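Local coordinates for adenylate cyclase (Hippeastrum hybrid cultivar, PDB 6YP4), which acts mainly as a triphosphatase of the CYTH family, although it was first named an adenylyl cyclase, and binds a non-hydrolysable GTP analogue, at residues V139-W142 against L146-E149; D151-E154 against T159-E162; G179-K182 against P187-Y190. One frame throughout, in Å; residues are numbered along the deposited sequence.

Contacts 1 and 2 share strand 147-155 of one curled antiparallel sheet, paired with strands 127-141 and 158-166 respectively, their centres about 17 Å apart. In contact 3, helix 170-183 meets the residues leading into strand 189-190; its centre lies about 16 Å from both other centres. It reaches contact 1 through aromatic packing, Trp142 CZ2 to Phe180 CD1 at 3.6 Å. Contact 1 touches two bound GTP analogues and holds the pocket residue Glu149, whose side chain is about 9 Å from that of Glu83, a magnesium-binding residue. The side chain of Asp151 in contact 2 lies about 4 Å from an analogue, whereas contact 3 lies away from the nucleotide and metal sites.

Contact 1: residues V139-W142 against L146-E149; sequences VYRW and LILE. With GCP (phosphomethylphosphonic acid guanylate ester), chain B; GCP (phosphomethylphosphonic acid guanylate ester), chain C.
Tyr140 and Leu148 face each other as the antiparallel hydrogen-bonded pair of a hairpin, Tyr140 N to Leu148 O and Leu148 N to Tyr140 O both at 2.8 Å. Toward the turn, Trp142 N gives Leu146 O a short, nearly straight bond (2.6 Å, 176°). Leu148 CD1 comes obliquely against the Trp142 indole and meets Trp142 CB at 3.8 Å. The other face carries Val139, Arg141, Ile147 and Glu149. There Val139 CG1, anti to its own N (chi1 -173°), meets Ile147 CG2 at 3.6 Å, and that methyl also lies 3.7 Å from N2 of the chain B analogue's guanine. Arg141 bends at chi3 and brings NH2 to 3.3 Å from C8 of the same ligand, while Glu83 of the second subunit receives NH2 in a salt bridge. In the conformer described, Glu149 OE1 lies 3.2 Å from O3' of the chain C analogue, a weak bond at most. Farther out, helix 12-22 touches Tyr140 and Leu148, and Phe25 meets the indole edge-to-face. An apolar methyl surface and a cross-subunit ion pair thus border one nucleotide, and a pocket carboxylate borders the other.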
loop_
_atom_site.group_PDB
_atom_site.type_symbol
_atom_site.label_atom_id
_atom_site.label_comp_id
_atom_site.label_asym_id
_atom_site.label_seq_id
_atom_site.Cartn_x
_atom_site.Cartn_y
_atom_site.Cartn_z
ATOM N N VAL A 139 1.089 -9.282 -3.844
ATOM C CA VAL A 139 -0.009 -8.350 -3.588
ATOM C C VAL A 139 -0.885 -8.267 -4.826
ATOM O O VAL A 139 -0.377 -8.189 -5.950
ATOM C CB VAL A 139 0.499 -6.942 -3.211
ATOM C CG1 VAL A 139 -0.659 -6.031 -2.771
ATOM C CG2 VAL A 139 1.567 -7.027 -2.145
ATOM N N TYR A 140 -2.204 -8.232 -4.608
ATOM C CA TYR A 140 -3.205 -8.230 -5.668
ATOM C C TYR A 140 -4.249 -7.164 -5.373
ATOM O O TYR A 140 -4.688 -7.021 -4.227
ATOM C CB TYR A 140 -3.893 -9.619 -5.786
ATOM C CG TYR A 140 -2.904 -10.744 -5.979
ATOM C CD1 TYR A 140 -2.307 -11.377 -4.892
ATOM C CD2 TYR A 140 -2.524 -11.133 -7.259
ATOM C CE1 TYR A 140 -1.378 -12.383 -5.082
ATOM C CE2 TYR A 140 -1.594 -12.119 -7.461
ATOM C CZ TYR A 140 -1.039 -12.757 -6.371
ATOM O OH TYR A 140 -0.106 -13.729 -6.592
ATOM N N ARG A 141 -4.654 -6.421 -6.409
ATOM C CA ARG A 141 -5.834 -5.559 -6.341
ATOM C C ARG A 141 -7.005 -6.308 -6.978
ATOM O O ARG A 141 -7.006 -6.555 -8.191
ATOM C CB ARG A 141 -5.591 -4.220 -7.036
ATOM C CG ARG A 141 -6.818 -3.342 -7.035
ATOM C CD ARG A 141 -6.524 -1.909 -7.541
ATOM N NE ARG A 141 -5.535 -1.206 -6.729
ATOM C CZ ARG A 141 -4.284 -0.979 -7.122
ATOM N NH1 ARG A 141 -3.888 -1.394 -8.313
ATOM N NH2 ARG A 141 -3.432 -0.339 -6.334
ATOM N N TRP A 142 -8.004 -6.664 -6.160
ATOM C CA TRP A 142 -9.099 -7.557 -6.524
ATOM C C TRP A 142 -10.393 -6.746 -6.727
ATOM O O TRP A 142 -10.339 -5.523 -6.949
ATOM C CB TRP A 142 -9.211 -8.641 -5.440
ATOM C CG TRP A 142 -10.082 -9.778 -5.832
ATOM C CD1 TRP A 142 -10.133 -10.376 -7.052
ATOM C CD2 TRP A 142 -11.066 -10.434 -5.020
ATOM N NE1 TRP A 142 -11.075 -11.374 -7.048
ATOM C CE2 TRP A 142 -11.664 -11.427 -5.813
ATOM C CE3 TRP A 142 -11.491 -10.281 -3.695
ATOM C CZ2 TRP A 142 -12.666 -12.275 -5.327
ATOM C CZ3 TRP A 142 -12.497 -11.120 -3.218
ATOM C CH2 TRP A 142 -13.068 -12.101 -4.033
ATOM N N LEU A 146 -10.279 -4.085 -3.435
ATOM C CA LEU A 146 -9.738 -4.815 -2.295
ATOM C C LEU A 146 -8.340 -5.333 -2.608
ATOM O O LEU A 146 -8.063 -5.789 -3.721
ATOM C CB LEU A 146 -10.656 -5.991 -1.941
ATOM C CG LEU A 146 -12.080 -5.644 -1.481
ATOM C CD1 LEU A 146 -12.999 -6.873 -1.515
ATOM C CD2 LEU A 146 -12.043 -5.009 -0.088
ATOM N N ILE A 147 -7.461 -5.255 -1.609
ATOM C CA ILE A 147 -6.062 -5.650 -1.724
ATOM C C ILE A 147 -5.906 -6.995 -1.029
ATOM O O ILE A 147 -6.162 -7.103 0.176
ATOM C CB ILE A 147 -5.127 -4.601 -1.099
ATOM C CG1 ILE A 147 -5.238 -3.247 -1.832
ATOM C CG2 ILE A 147 -3.709 -5.126 -1.017
ATOM C CD1 ILE A 147 -4.675 -3.289 -3.224
ATOM N N LEU A 148 -5.489 -8.008 -1.782
ATOM C CA LEU A 148 -5.196 -9.336 -1.239
ATOM C C LEU A 148 -3.694 -9.534 -1.126
ATOM O O LEU A 148 -2.941 -9.177 -2.039
ATOM C CB LEU A 148 -5.779 -10.432 -2.129
ATOM C CG LEU A 148 -7.267 -10.391 -2.493
ATOM C CD1 LEU A 148 -7.571 -11.493 -3.487
ATOM C CD2 LEU A 148 -8.179 -10.488 -1.273
ATOM N N GLU A 149 -3.256 -10.115 -0.003
ATOM C CA GLU A 149 -1.847 -10.397 0.247
ATOM C C GLU A 149 -1.691 -11.892 0.461
ATOM O O GLU A 149 -2.253 -12.438 1.419
ATOM C CB GLU A 149 -1.328 -9.637 1.467
ATOM C CG GLU A 149 -1.097 -8.155 1.232
ATOM C CD GLU A 149 -1.397 -7.341 2.468
ATOM O OE1 GLU A 149 -2.587 -7.225 2.811
ATOM O OE2 GLU A 149 -0.450 -6.838 3.108
HETATM P PG GCP B . -4.849 9.863 -8.052
HETATM O O1G GCP B . -5.884 10.765 -7.448
HETATM O O2G GCP B . -3.478 10.495 -7.965
HETATM O O3G GCP B . -5.202 9.584 -9.492
HETATM C C3B GCP B . -4.842 8.301 -7.106
HETATM P PB GCP B . -3.625 7.145 -7.892
HETATM O O1B GCP B . -3.660 7.211 -9.391
HETATM O O2B GCP B . -2.236 7.378 -7.351
HETATM O O3A GCP B . -4.116 5.643 -7.438
HETATM P PA GCP B . -3.108 4.364 -7.663
HETATM O O1A GCP B . -3.963 3.226 -8.191
HETATM O O2A GCP B . -2.082 4.765 -8.701
HETATM O "O5'" GCP B . -2.328 3.981 -6.215
HETATM C "C5'" GCP B . -2.793 4.577 -5.011
HETATM C "C4'" GCP B . -4.247 4.064 -4.634
HETATM O "O4'" GCP B . -4.431 2.521 -4.765
HETATM C "C3'" GCP B . -4.473 4.322 -3.403
HETATM O "O3'" GCP B . -5.820 4.833 -3.243
HETATM C "C2'" GCP B . -4.197 2.914 -2.535
HETATM O "O2'" GCP B . -5.178 2.718 -1.449
HETATM C "C1'" GCP B . -4.166 1.925 -3.342
HETATM N N9 GCP B . -2.803 1.260 -3.283
HETATM C C8 GCP B . -1.854 1.576 -4.172
HETATM N N7 GCP B . -0.750 0.852 -3.907
HETATM C C5 GCP B . -1.019 0.082 -2.841
HETATM C C6 GCP B . -0.252 -0.850 -2.145
HETATM O O6 GCP B . 0.863 -1.073 -2.485
HETATM N N1 GCP B . -0.769 -1.492 -1.099
HETATM C C2 GCP B . -2.048 -1.237 -0.710
HETATM N N2 GCP B . -2.507 -1.999 0.448
HETATM N N3 GCP B . -2.798 -0.325 -1.387
HETATM C C4 GCP B . -2.282 0.332 -2.453
HETATM P PG GCP C . 0.279 -10.144 9.092
HETATM O O1G GCP C . -0.802 -11.175 8.970
HETATM O O2G GCP C . 1.542 -10.614 8.405
HETATM O O3G GCP C . 0.552 -9.869 10.550
HETATM C C3B GCP C . -0.304 -8.617 8.277
HETATM P PB GCP C . 0.989 -7.306 8.492
HETATM O O1B GCP C . 1.612 -7.337 9.857
HETATM O O2B GCP C . 2.026 -7.391 7.399
HETATM O O3A GCP C . 0.180 -5.884 8.334
HETATM P PA GCP C . 1.030 -4.492 8.136
HETATM O O1A GCP C . 0.361 -3.447 9.011
HETATM O O2A GCP C . 2.443 -4.743 8.619
HETATM O "O5'" GCP C . 1.059 -4.059 6.504
HETATM C "C5'" GCP C . 0.194 -4.736 5.603
HETATM C "C4'" GCP C . -1.330 -4.406 5.903
HETATM O "O4'" GCP C . -1.617 -2.891 6.141
HETATM C "C3'" GCP C . -2.033 -4.721 4.883
HETATM O "O3'" GCP C . -3.247 -5.389 5.306
HETATM C "C2'" GCP C . -2.324 -3.314 4.019
HETATM O "O2'" GCP C . -3.692 -3.262 3.467
HETATM C "C1'" GCP C . -2.063 -2.307 4.759
HETATM N N9 GCP C . -0.946 -1.490 4.137
HETATM C C8 GCP C . 0.323 -1.669 4.520
HETATM N N7 GCP C . 1.112 -0.830 3.824
HETATM C C5 GCP C . 0.323 -0.125 2.999
HETATM C C6 GCP C . 0.601 0.871 2.066
HETATM O O6 GCP C . 1.719 1.231 1.897
HETATM N N1 GCP C . -0.388 1.421 1.362
HETATM C C2 GCP C . -1.670 1.008 1.556
HETATM N N2 GCP C . -2.669 1.681 0.729
HETATM N N3 GCP C . -1.944 0.034 2.467
HETATM C C4 GCP C . -0.946 -0.530 3.188
#

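Contact 2: residues D151-E154 against T159-E162; sequences DETE and TSYE
Asp151 opens the pairing with Glu162 through two backbone bonds, Asp151 N to Glu162 O at 2.8 Å and Glu162 N to Asp151 O at a longer 3.2 Å. Its carboxylate is turned to other partners: OD1 takes a salt bridge from Arg137 and a hydrogen bond from Asn135, and OD2 forms a salt bridge with Lys195. Glu162 OE2 shares that lysine, whose positive charge would be expected to ease the presence of two nearby acids on one face. Glu152 follows on the other face, non-hydrogen-bonded to Tyr161. Its chain is extended, with CG anti to the backbone N (chi1 -180°), and runs alongside the phenol, CG reaching Tyr161 CE1 at 3.6 Å, while the carboxylate and ring planes stand 38° apart. A water lies between the ends of these two side chains, weakly bonded to Glu152 OE2 and also bonded to Tyr161 OH. Thr153 returns to the first face and pairs with Ser160 by an almost straight bond from Thr153 N to Ser160 O and by Ser160 N to Thr153 O. A second water joins Thr153 OG1 (2.7 Å), Ser160 OG (2.9 Å) and Glu162 OE2 (2.7 Å), bridging both strands; Thr153 OG1 is also hydrogen-bonded to Asn135. Glu154 ends the walk beside Thr159: its chain bends at chi2 (-96°), bringing OE1 back to the neighbouring strand to accept the bond from Thr159 OG1 at 2.8 Å, from above the carboxylate plane. This two-stranded hairpin sits in the curled sheet between strand 127-141, which hydrogen-bonds Glu152 and Glu154 through Val136 and Arg134, and strand 2-9, where Leu9 is backbone hydrogen-bonded to Tyr161. Helix 12-22 lies against the Glu152 and Tyr161 face through His15 and Pro12.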
loop_
_atom_site.group_PDB
_atom_site.type_symbol
_atom_site.label_atom_id
_atom_site.label_comp_id
_atom_site.label_asym_id
_atom_site.label_seq_id
_atom_site.Cartn_x
_atom_site.Cartn_y
_atom_site.Cartn_z
ATOM N N ASP A 151 0.868 -14.853 1.229
ATOM C CA ASP A 151 2.146 -14.923 1.917
ATOM C C ASP A 151 2.714 -16.337 1.874
ATOM O O ASP A 151 1.979 -17.320 1.988
ATOM C CB ASP A 151 2.010 -14.487 3.382
ATOM C CG ASP A 151 1.838 -12.983 3.548
ATOM O OD1 ASP A 151 2.366 -12.188 2.711
ATOM O OD2 ASP A 151 1.204 -12.600 4.557
ATOM N N GLU A 152 4.025 -16.426 1.721
ATOM C CA GLU A 152 4.765 -17.669 1.870
ATOM C C GLU A 152 5.794 -17.406 2.956
ATOM O O GLU A 152 6.782 -16.699 2.724
ATOM C CB GLU A 152 5.411 -18.096 0.552
ATOM C CG GLU A 152 6.206 -19.400 0.628
ATOM C CD GLU A 152 6.755 -19.830 -0.720
ATOM O OE1 GLU A 152 6.420 -19.181 -1.736
ATOM O OE2 GLU A 152 7.524 -20.813 -0.760
ATOM N N THR A 153 5.567 -17.988 4.140
ATOM C CA THR A 153 6.262 -17.605 5.362
ATOM C C THR A 153 7.211 -18.727 5.760
ATOM O O THR A 153 6.768 -19.831 6.104
ATOM C CB THR A 153 5.269 -17.312 6.480
ATOM O OG1 THR A 153 4.342 -16.310 6.036
ATOM C CG2 THR A 153 6.001 -16.816 7.698
ATOM N N GLU A 154 8.503 -18.441 5.717
ATOM C CA GLU A 154 9.542 -19.421 6.016
ATOM C C GLU A 154 10.034 -19.125 7.419
ATOM O O GLU A 154 10.755 -18.149 7.646
ATOM C CB GLU A 154 10.677 -19.375 4.998
ATOM C CG GLU A 154 10.214 -19.259 3.548
ATOM C CD GLU A 154 10.132 -20.603 2.834
ATOM O OE1 GLU A 154 10.252 -21.653 3.511
ATOM O OE2 GLU A 154 9.938 -20.605 1.595
ATOM N N THR A 159 7.206 -24.010 6.857
ATOM C CA THR A 159 6.629 -23.017 5.951
ATOM C C THR A 159 5.116 -23.003 6.111
ATOM O O THR A 159 4.489 -24.060 6.281
ATOM C CB THR A 159 6.988 -23.337 4.496
ATOM O OG1 THR A 159 8.397 -23.533 4.397
ATOM C CG2 THR A 159 6.577 -22.205 3.566
ATOM N N SER A 160 4.527 -21.806 6.099
ATOM C CA SER A 160 3.079 -21.671 6.094
ATOM C C SER A 160 2.671 -20.730 4.968
ATOM O O SER A 160 3.480 -19.940 4.477
ATOM C CB SER A 160 2.550 -21.150 7.435
ATOM O OG SER A 160 2.802 -19.767 7.590
ATOM N N TYR A 161 1.410 -20.837 4.556
ATOM C CA TYR A 161 0.859 -20.028 3.471
ATOM C C TYR A 161 -0.440 -19.398 3.954
ATOM O O TYR A 161 -1.272 -20.083 4.564
ATOM C CB TYR A 161 0.601 -20.878 2.218
ATOM C CG TYR A 161 1.773 -21.730 1.776
ATOM C CD1 TYR A 161 2.654 -21.278 0.793
ATOM C CD2 TYR A 161 1.989 -22.999 2.320
ATOM C CE1 TYR A 161 3.719 -22.050 0.382
ATOM C CE2 TYR A 161 3.054 -23.773 1.917
ATOM C CZ TYR A 161 3.912 -23.295 0.944
ATOM O OH TYR A 161 4.981 -24.066 0.539
ATOM N N GLU A 162 -0.614 -18.096 3.708
ATOM C CA GLU A 162 -1.852 -17.447 4.097
ATOM C C GLU A 162 -2.291 -16.514 2.987
ATOM O O GLU A 162 -1.489 -16.084 2.147
ATOM C CB GLU A 162 -1.744 -16.624 5.387
ATOM C CG GLU A 162 -1.117 -17.319 6.566
ATOM C CD GLU A 162 -0.703 -16.338 7.644
ATOM O OE1 GLU A 162 -1.570 -15.573 8.107
ATOM O OE2 GLU A 162 0.491 -16.319 7.995
HETATM O O HOH W 1 5.823 -22.754 -2.357
HETATM O O HOH W 2 1.894 -17.460 6.007
#

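Contact 3: residues G179-K182 against P187-Y190; sequences GFLK and PYEY
Leu181 and Lys182, on helix 170-183, face Tyr188 where the chain returns after the helix, and the backbones stay well apart, the nearest pair being Leu181 and Pro187 at 7.2 Å between CA atoms. The Tyr188 side chain makes the link between them. Its CG stands between the backbone N and the carbonyl carbon (chi1 71°), which turns the ring toward the helix. Leu181 CD1 meets Tyr188 CG at 3.7 Å, and Leu181 CB adds a contact to Tyr188 CD1 at 3.8 Å. Leu181 itself is buried, packed also on Leu18 of helix 12-22 and on Leu7 of strand 2-9. The contact thus joins helix 170-183, packed against the curled antiparallel sheet of the CYTH fold, to the approach of the short strand 189-190, which pairs with strand 2-9. Lys182 reaches along the rim of the ring: its CG lies near the ring plane at the edge, and a bend at chi4 (89°) brings NZ to Tyr188 OH at 3.2 Å, a hydrogen bond donated by the lysine. The same hydroxyl is hydrogen-bonded to Glu178 OE2. An alanine at Tyr188 is likely to leave Lys182 NZ and Glu178 without their shared hydroxyl and uncover one flank of Leu181. Farther along, Tyr190 OH is hydrogen-bonded to the other carboxylate oxygen of Glu178.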
loop_
_atom_site.group_PDB
_atom_site.type_symbol
_atom_site.label_atom_id
_atom_site.label_comp_id
_atom_site.label_asym_id
_atom_site.label_seq_id
_atom_site.Cartn_x
_atom_site.Cartn_y
_atom_site.Cartn_z
ATOM N N GLY A 179 -16.148 -17.267 -0.777
ATOM C CA GLY A 179 -16.856 -17.677 -1.982
ATOM C C GLY A 179 -15.942 -17.862 -3.182
ATOM O O GLY A 179 -16.157 -18.754 -4.000
ATOM N N PHE A 180 -14.907 -17.024 -3.301
ATOM C CA PHE A 180 -13.969 -17.138 -4.420
ATOM C C PHE A 180 -13.073 -18.359 -4.258
ATOM O O PHE A 180 -12.784 -19.062 -5.232
ATOM C CB PHE A 180 -13.141 -15.852 -4.523
ATOM C CG PHE A 180 -12.004 -15.893 -5.528
ATOM C CD1 PHE A 180 -12.211 -15.505 -6.848
ATOM C CD2 PHE A 180 -10.714 -16.241 -5.130
ATOM C CE1 PHE A 180 -11.155 -15.499 -7.770
ATOM C CE2 PHE A 180 -9.647 -16.243 -6.044
ATOM C CZ PHE A 180 -9.872 -15.864 -7.368
ATOM N N LEU A 181 -12.619 -18.628 -3.036
ATOM C CA LEU A 181 -11.775 -19.800 -2.832
ATOM C C LEU A 181 -12.552 -21.086 -3.101
ATOM O O LEU A 181 -12.003 -22.041 -3.664
ATOM C CB LEU A 181 -11.183 -19.796 -1.419
ATOM C CG LEU A 181 -10.111 -18.757 -1.087
ATOM C CD1 LEU A 181 -9.428 -19.082 0.221
ATOM C CD2 LEU A 181 -9.094 -18.691 -2.187
ATOM N N LYS A 182 -13.837 -21.122 -2.734
ATOM C CA LYS A 182 -14.649 -22.304 -3.018
ATOM C C LYS A 182 -14.810 -22.504 -4.516
ATOM O O LYS A 182 -14.584 -23.602 -5.036
ATOM C CB LYS A 182 -16.024 -22.193 -2.348
ATOM C CG LYS A 182 -15.968 -21.963 -0.847
ATOM C CD LYS A 182 -17.257 -22.368 -0.147
ATOM C CE LYS A 182 -17.099 -22.297 1.373
ATOM N NZ LYS A 182 -17.441 -20.953 1.923
ATOM N N PRO A 187 -8.605 -25.270 -0.999
ATOM C CA PRO A 187 -8.826 -25.554 0.424
ATOM C C PRO A 187 -8.278 -24.432 1.290
ATOM O O PRO A 187 -7.249 -23.832 0.987
ATOM C CB PRO A 187 -8.033 -26.837 0.661
ATOM C CG PRO A 187 -7.079 -26.939 -0.487
ATOM C CD PRO A 187 -7.678 -26.216 -1.642
ATOM N N TYR A 188 -8.944 -24.190 2.408
ATOM C CA TYR A 188 -8.503 -23.138 3.306
ATOM C C TYR A 188 -9.131 -23.383 4.668
ATOM O O TYR A 188 -10.120 -24.109 4.794
ATOM C CB TYR A 188 -8.885 -21.753 2.761
ATOM C CG TYR A 188 -10.369 -21.484 2.834
ATOM C CD1 TYR A 188 -11.216 -21.883 1.807
ATOM C CD2 TYR A 188 -10.923 -20.818 3.922
ATOM C CE1 TYR A 188 -12.587 -21.650 1.876
ATOM C CE2 TYR A 188 -12.289 -20.577 3.995
ATOM C CZ TYR A 188 -13.112 -21.002 2.972
ATOM O OH TYR A 188 -14.460 -20.751 3.047
ATOM N N GLU A 189 -8.530 -22.779 5.693
ATOM C CA GLU A 189 -9.171 -22.631 6.991
ATOM C C GLU A 189 -8.896 -21.230 7.511
ATOM O O GLU A 189 -8.015 -20.523 7.011
ATOM C CB GLU A 189 -8.684 -23.665 8.016
ATOM C CG GLU A 189 -8.855 -25.117 7.600
ATOM C CD GLU A 189 -10.315 -25.567 7.509
ATOM O OE1 GLU A 189 -11.185 -24.945 8.159
ATOM O OE2 GLU A 189 -10.594 -26.548 6.778
ATOM N N TYR A 190 -9.659 -20.833 8.525
ATOM C CA TYR A 190 -9.380 -19.581 9.213
ATOM C C TYR A 190 -8.037 -19.682 9.934
ATOM O O TYR A 190 -7.738 -20.702 10.562
ATOM C CB TYR A 190 -10.500 -19.258 10.209
ATOM C CG TYR A 190 -11.894 -19.124 9.614
ATOM C CD1 TYR A 190 -12.125 -18.307 8.510
ATOM C CD2 TYR A 190 -12.994 -19.790 10.183
ATOM C CE1 TYR A 190 -13.397 -18.164 7.971
ATOM C CE2 TYR A 190 -14.268 -19.654 9.643
ATOM C CZ TYR A 190 -14.457 -18.827 8.532
ATOM O OH TYR A 190 -15.706 -18.660 7.963
#